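Local coordinates for protein fumarylacetoacetate hydrolase (Burkholderia xenovorans, PDB 5TI1) that probably hydrolyses fumarylacetoacetate to fumarate and acetoacetate, the last step of phenylalanine and tyrosine breakdown, at a site holding a divalent metal ion, at residues N173-P177 / N178-M182; W261-R264 / D265-Q268; W289-T292 / L293-E297. One frame throughout, in Å; residues are numbered along the deposited sequence.

Interaction 1. Residues N173-P177 / N178-M182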
# COMPACT_ATOMS: atom_id res chain seq x y z
N ASN B 173 0.34 -23.29 -23.83
CA ASN B 173 -0.37 -22.06 -23.48
C ASN B 173 0.03 -21.56 -22.10
O ASN B 173 -0.79 -21.00 -21.37
CB ASN B 173 -1.88 -22.26 -23.53
CG ASN B 173 -2.35 -22.76 -24.87
OD1 ASN B 173 -2.67 -21.98 -25.76
ND2 ASN B 173 -2.40 -24.08 -25.03
N ALA B 174 1.30 -21.74 -21.72
CA ALA B 174 1.71 -21.39 -20.36
C ALA B 174 1.70 -19.88 -20.13
O ALA B 174 1.31 -19.42 -19.05
CB ALA B 174 3.10 -21.95 -20.07
N LEU B 175 2.12 -19.10 -21.12
CA LEU B 175 2.29 -17.66 -20.97
C LEU B 175 1.09 -16.93 -21.55
O LEU B 175 0.71 -17.18 -22.70
CB LEU B 175 3.58 -17.18 -21.64
CG LEU B 175 4.90 -17.60 -21.01
CD1 LEU B 175 6.07 -16.98 -21.77
CD2 LEU B 175 4.93 -17.19 -19.55
N LEU B 176 0.50 -16.04 -20.76
CA LEU B 176 -0.57 -15.21 -21.28
C LEU B 176 0.02 -14.10 -22.14
O LEU B 176 1.13 -13.63 -21.90
CB LEU B 176 -1.39 -14.63 -20.14
CG LEU B 176 -2.21 -15.71 -19.41
CD1 LEU B 176 -2.80 -15.18 -18.10
CD2 LEU B 176 -3.31 -16.23 -20.33
N PRO B 177 -0.71 -13.67 -23.18
CA PRO B 177 -0.10 -12.74 -24.14
C PRO B 177 0.40 -11.44 -23.51
O PRO B 177 1.45 -10.94 -23.93
CB PRO B 177 -1.23 -12.51 -25.15
CG PRO B 177 -2.48 -12.84 -24.41
CD PRO B 177 -2.11 -13.96 -23.50
N ASN B 178 -0.29 -10.90 -22.51
CA ASN B 178 0.20 -9.65 -21.94
C ASN B 178 1.52 -9.81 -21.18
O ASN B 178 2.21 -8.81 -20.94
CB ASN B 178 -0.86 -9.02 -21.03
CG ASN B 178 -1.24 -9.91 -19.86
OD1 ASN B 178 -0.95 -11.10 -19.85
ND2 ASN B 178 -1.92 -9.33 -18.87
N TRP B 179 1.90 -11.05 -20.81
CA TRP B 179 3.06 -11.24 -19.94
C TRP B 179 4.36 -10.82 -20.63
O TRP B 179 5.26 -10.26 -19.99
CB TRP B 179 3.16 -12.70 -19.48
CG TRP B 179 4.20 -12.88 -18.41
CD1 TRP B 179 4.00 -12.87 -17.06
CD2 TRP B 179 5.61 -13.04 -18.61
NE1 TRP B 179 5.20 -13.03 -16.41
CE2 TRP B 179 6.20 -13.13 -17.34
CE3 TRP B 179 6.42 -13.13 -19.75
CZ2 TRP B 179 7.58 -13.31 -17.17
CZ3 TRP B 179 7.78 -13.30 -19.58
CH2 TRP B 179 8.35 -13.38 -18.30
N SER B 180 4.48 -11.09 -21.93
CA SER B 180 5.69 -10.73 -22.66
C SER B 180 5.63 -9.31 -23.22
O SER B 180 6.59 -8.88 -23.88
CB SER B 180 5.93 -11.74 -23.79
OG SER B 180 6.15 -13.04 -23.25
N GLU B 181 4.55 -8.57 -22.96
CA GLU B 181 4.42 -7.18 -23.37
C GLU B 181 4.60 -6.20 -22.22
O GLU B 181 4.80 -5.01 -22.47
CB GLU B 181 3.06 -6.94 -24.03
CG GLU B 181 2.82 -7.76 -25.29
CD GLU B 181 3.38 -7.11 -26.55
OE1 GLU B 181 3.82 -5.94 -26.47
OE2 GLU B 181 3.38 -7.76 -27.62
N MET B 182 4.54 -6.66 -20.97
CA MET B 182 4.67 -5.75 -19.84
C MET B 182 5.13 -6.53 -18.62
O MET B 182 4.82 -7.72 -18.49
CB MET B 182 3.34 -5.04 -19.55
CG MET B 182 2.27 -5.97 -19.06
SD MET B 182 0.80 -5.13 -18.48
CE MET B 182 0.23 -4.41 -20.02
O HOH W 1 3.72 -13.99 -23.43

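Interaction 2. Residues W261-R264 / D265-Q268. With NA (sodium ion), chain L.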
# COMPACT_ATOMS: atom_id res chain seq x y z
N TRP B 261 5.35 -14.83 1.29
CA TRP B 261 4.58 -15.98 1.74
C TRP B 261 3.22 -16.02 1.06
O TRP B 261 2.52 -15.01 0.98
CB TRP B 261 4.40 -15.93 3.26
CG TRP B 261 5.66 -15.78 4.06
CD1 TRP B 261 6.20 -14.62 4.54
CD2 TRP B 261 6.53 -16.84 4.50
NE1 TRP B 261 7.36 -14.89 5.24
CE2 TRP B 261 7.58 -16.24 5.23
CE3 TRP B 261 6.52 -18.23 4.34
CZ2 TRP B 261 8.60 -16.99 5.82
CZ3 TRP B 261 7.55 -18.97 4.92
CH2 TRP B 261 8.57 -18.35 5.66
N SER B 262 2.85 -17.20 0.58
CA SER B 262 1.64 -17.38 -0.21
C SER B 262 0.82 -18.54 0.33
O SER B 262 1.37 -19.62 0.58
CB SER B 262 1.98 -17.63 -1.68
OG SER B 262 2.51 -16.46 -2.28
N ALA B 263 -0.48 -18.33 0.48
CA ALA B 263 -1.44 -19.39 0.80
C ALA B 263 -2.18 -19.71 -0.50
O ALA B 263 -3.15 -19.04 -0.86
CB ALA B 263 -2.40 -18.95 1.90
N ARG B 264 -1.71 -20.74 -1.21
CA ARG B 264 -2.12 -20.91 -2.60
C ARG B 264 -3.55 -21.40 -2.74
O ARG B 264 -4.21 -21.06 -3.72
CB ARG B 264 -1.18 -21.85 -3.33
CG ARG B 264 0.24 -21.37 -3.26
CD ARG B 264 1.07 -21.86 -4.40
NE ARG B 264 2.37 -21.22 -4.33
CZ ARG B 264 2.63 -20.01 -4.78
NH1 ARG B 264 1.68 -19.28 -5.37
NH2 ARG B 264 3.86 -19.51 -4.64
N ASP B 265 -4.04 -22.20 -1.78
CA ASP B 265 -5.43 -22.62 -1.86
C ASP B 265 -6.37 -21.45 -1.56
O ASP B 265 -7.42 -21.32 -2.20
CB ASP B 265 -5.71 -23.81 -0.93
CG ASP B 265 -5.15 -23.63 0.48
OD1 ASP B 265 -4.45 -22.64 0.76
OD2 ASP B 265 -5.41 -24.51 1.33
N ILE B 266 -6.01 -20.60 -0.60
CA ILE B 266 -6.75 -19.36 -0.39
C ILE B 266 -6.71 -18.51 -1.66
O ILE B 266 -7.70 -17.86 -2.03
CB ILE B 266 -6.19 -18.60 0.83
CG1 ILE B 266 -6.46 -19.39 2.12
CG2 ILE B 266 -6.81 -17.21 0.95
CD1 ILE B 266 -5.99 -18.68 3.38
N GLN B 267 -5.58 -18.52 -2.37
CA GLN B 267 -5.44 -17.66 -3.54
C GLN B 267 -6.35 -18.12 -4.67
O GLN B 267 -7.02 -17.30 -5.31
CB GLN B 267 -3.98 -17.64 -4.02
CG GLN B 267 -3.76 -16.70 -5.23
CD GLN B 267 -2.32 -16.68 -5.74
OE1 GLN B 267 -1.45 -16.05 -5.15
NE2 GLN B 267 -2.08 -17.38 -6.85
N GLN B 268 -6.38 -19.43 -4.93
CA GLN B 268 -7.16 -19.98 -6.03
C GLN B 268 -8.62 -19.55 -5.94
O GLN B 268 -9.24 -19.22 -6.96
CB GLN B 268 -7.06 -21.50 -6.02
CG GLN B 268 -7.04 -22.13 -7.39
CD GLN B 268 -5.74 -21.85 -8.12
OE1 GLN B 268 -5.58 -20.80 -8.74
NE2 GLN B 268 -4.80 -22.78 -8.04
NA NA L . 3.10 -12.57 1.34

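Interaction 3. Residues W289-T292 / L293-E297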
# COMPACT_ATOMS: atom_id res chain seq x y z
N TRP B 289 19.35 -6.11 5.86
CA TRP B 289 20.45 -5.30 5.33
C TRP B 289 20.16 -4.87 3.89
O TRP B 289 20.01 -5.71 2.99
CB TRP B 289 21.77 -6.06 5.38
CG TRP B 289 22.27 -6.33 6.78
CD1 TRP B 289 22.35 -7.54 7.40
CD2 TRP B 289 22.73 -5.35 7.73
NE1 TRP B 289 22.84 -7.38 8.67
CE2 TRP B 289 23.08 -6.06 8.90
CE3 TRP B 289 22.88 -3.96 7.70
CZ2 TRP B 289 23.58 -5.41 10.04
CZ3 TRP B 289 23.37 -3.32 8.83
CH2 TRP B 289 23.72 -4.05 9.98
N ILE B 290 20.12 -3.57 3.64
CA ILE B 290 19.90 -3.09 2.28
C ILE B 290 21.26 -2.97 1.62
O ILE B 290 22.07 -2.12 2.00
CB ILE B 290 19.14 -1.76 2.23
CG1 ILE B 290 17.76 -1.92 2.88
CG2 ILE B 290 18.97 -1.35 0.79
CD1 ILE B 290 16.91 -0.67 2.79
N VAL B 291 21.52 -3.84 0.65
CA VAL B 291 22.76 -3.80 -0.12
C VAL B 291 22.59 -2.73 -1.19
O VAL B 291 21.64 -2.80 -1.99
CB VAL B 291 23.08 -5.17 -0.74
CG1 VAL B 291 24.27 -5.06 -1.70
CG2 VAL B 291 23.36 -6.22 0.36
N THR B 292 23.47 -1.72 -1.20
CA THR B 292 23.28 -0.58 -2.09
C THR B 292 23.47 -0.98 -3.55
O THR B 292 24.26 -1.87 -3.89
CB THR B 292 24.24 0.57 -1.77
OG1 THR B 292 25.60 0.12 -1.89
CG2 THR B 292 23.99 1.12 -0.38
N LEU B 293 22.75 -0.28 -4.42
CA LEU B 293 22.88 -0.53 -5.85
C LEU B 293 24.31 -0.27 -6.32
O LEU B 293 24.83 -0.99 -7.18
CB LEU B 293 21.88 0.33 -6.62
CG LEU B 293 21.81 -0.06 -8.09
CD1 LEU B 293 21.17 -1.43 -8.26
CD2 LEU B 293 21.08 1.00 -8.91
N ASP B 294 24.98 0.72 -5.72
CA ASP B 294 26.39 0.97 -6.04
C ASP B 294 27.26 -0.24 -5.68
O ASP B 294 28.15 -0.62 -6.45
CB ASP B 294 26.88 2.22 -5.31
CG ASP B 294 26.51 3.50 -6.06
OD1 ASP B 294 26.45 3.43 -7.30
OD2 ASP B 294 26.27 4.54 -5.42
N ALA B 295 27.02 -0.86 -4.52
CA ALA B 295 27.82 -2.02 -4.15
C ALA B 295 27.61 -3.17 -5.13
O ALA B 295 28.51 -4.00 -5.31
CB ALA B 295 27.48 -2.48 -2.72
N LEU B 296 26.46 -3.23 -5.79
CA LEU B 296 26.16 -4.29 -6.74
C LEU B 296 26.70 -4.02 -8.14
O LEU B 296 26.65 -4.92 -8.99
CB LEU B 296 24.66 -4.51 -6.83
CG LEU B 296 24.04 -5.03 -5.52
CD1 LEU B 296 22.57 -4.75 -5.54
CD2 LEU B 296 24.30 -6.52 -5.39
N GLU B 297 27.17 -2.80 -8.41
CA GLU B 297 27.65 -2.47 -9.74
C GLU B 297 28.67 -3.47 -10.29
O GLU B 297 28.51 -3.86 -11.46
CB GLU B 297 28.23 -1.04 -9.74
CG GLU B 297 28.69 -0.57 -11.11
CD GLU B 297 27.56 -0.57 -12.14
OE1 GLU B 297 26.40 -0.32 -11.76
OE2 GLU B 297 27.84 -0.85 -13.32

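Interaction 1. Residues N173-P177 / N178-M182
Leu176 and Trp179 close a type I beta turn, with Pro177 and Asn178 at its two corners, in the loop between helix 158-168 and strand 185-188. The closing bond runs from Trp179 N to Leu176 O at 2.9 Å (N-H...O 156°), and the donor stands well above the carbonyl plane. The pyrrolidine ring of Pro177 fixes phi at the first corner near the value that such a turn needs.

The tight side of the contact is the one buried against the rest of the chain and the second subunit. Asn178 has CG tucked between its backbone N and carbonyl carbon (chi1 61°), which swings the amide back over the turn until OD1 lies 3.6 Å from Leu176 CB. The ND2 end is held by the carbonyls of Trp269 and Val272 of the second subunit, so the same side chain lines the turn and the dimer interface. With CG trans to the backbone nitrogen (chi1 -170°), the indole of Trp179 leaves the turn on the side of Leu175; its NE1 bonds to Tyr155 O, a link to a residue predicted to bind substrate, and Trp351 meets the ring edge-to-face. Just past the turn, Glu181 passes its CG 3.7 Å from Pro177 O, and its carboxylate leaves for a salt bridge with Arg214 of the second subunit.

The looser side holds Pro177, whose ring is exposed, and the partly exposed Leu175 and Ser180. Leu175 touches only lightly: CD2 approaches the indole obliquely, 4.3 Å from CD2 of Trp179, and CD1 stays 4.2 Å from Ser180 OG. Here the two halves are joined through solvent. One water donates to Leu176 O at 3.0 Å, making that oxygen a shared acceptor for water and turn, and the same water lies 2.6 Å from Ser180 OG in a second hydrogen bond.

Interaction 2. Residues W261-R264 / D265-Q268
The first turn of helix 264-270, where strand 252-263 runs out beside the metal centre, brings Ala263 against Ile266 and Gln267. Ala263 is the N-cap: its carbonyl oxygen takes Gln267 N at 2.9 Å, with the donor in the carbonyl plane. Arg264 O accepts Gln268 N one residue on, at 3.0 Å and a straighter 157° against 138° for the first.

Among the side chains, Ala263 CB lies alongside the CB-CG1-CD1 branch of Ile266, 3.9 Å from CD1, and this apolar patch continues onto strand 200-207. Asp265 curls its carboxylate back, chi1 48°, so that OD1 receives Ile266 N at 2.9 Å from above the carboxylate plane; OD2 is held by Arg221 N. Arg264 runs extended from CG to NE and carries its guanidinium to Asp224 and to the magnesium ligand Glu226 as salt bridges. It thus acts as a second-shell partner that would tend to steady Glu226. Gln267, predicted to bind substrate, also runs extended beyond CG; its NE2, at the edge of the guanidinium, is a neighbour of Arg264 NH1 at 4.5 Å, not a bonded partner.

Just upstream, Trp261 O binds the sodium ion at 2.5 Å, together with Asp260, Lys280, Ala283 and Thr284. Metal ligands on the strand, followed directly by a helix bearing a predicted substrate residue, are consistent with the metal-dependent active site of the FAH family.

Interaction 3. Residues W289-T292 / L293-E297
A capped helix N-terminus, built on Thr292 and Ala295, ends strand 284-292 and starts the short helix 293-296. Thr292 is the N-cap residue. With OG1 set between its own backbone N and carbonyl carbon (chi1 59°), the hydroxyl oxygen faces the opening turn and accepts Ala295 N at 3.1 Å (N-H...O 151°). The Ala295 methyl lies almost as near, CB being 3.3 Å from OG1, and Arg109 of helix 102-116 packs on both residues. Thr292 O closes the first turn by receiving Leu296 N at 3.2 Å.

Val291 and Leu296, the residues just before the cap and at the fourth helical position, touch across the turn as a hydrophobic staple. Their side chains cross at about a right angle, with Val291 CG1 3.8 Å from Leu296 CG and 4.0 Å from Leu296 CD2. Phe432 of strand 429-440 packs on both. On another side, Asp294 forms a salt bridge with Arg106.

In a helix this short and weakly bonded, the cap gives the Ala295 amide an acceptor at the helix start, while the staple buries apolar surface; a polar bond at the cap and an apolar contact beside it hold the same turn.

Along the chain the three contacts come in series, all within the C-terminal FAH-family region, and none touches another. Interactions 1 and 2 have centres about 22 Å apart and nearest atoms about 11 Å apart; both adjoin residues of the metal-bound active site, actual or predicted, and both reach the second subunit. Interaction 3 is about 31 Å from interaction 1 and 32 Å from interaction 2 by centres, and lies across the chain's centre from the latter. Interactions 2 and 3 nevertheless follow the ends of neighbouring antiparallel strands, 252-263 and 284-292, of one mixed sheet. Their helix starts thus lie toward opposite ends of it: metal ions and predicted substrate residues at one, plain core packing at the other.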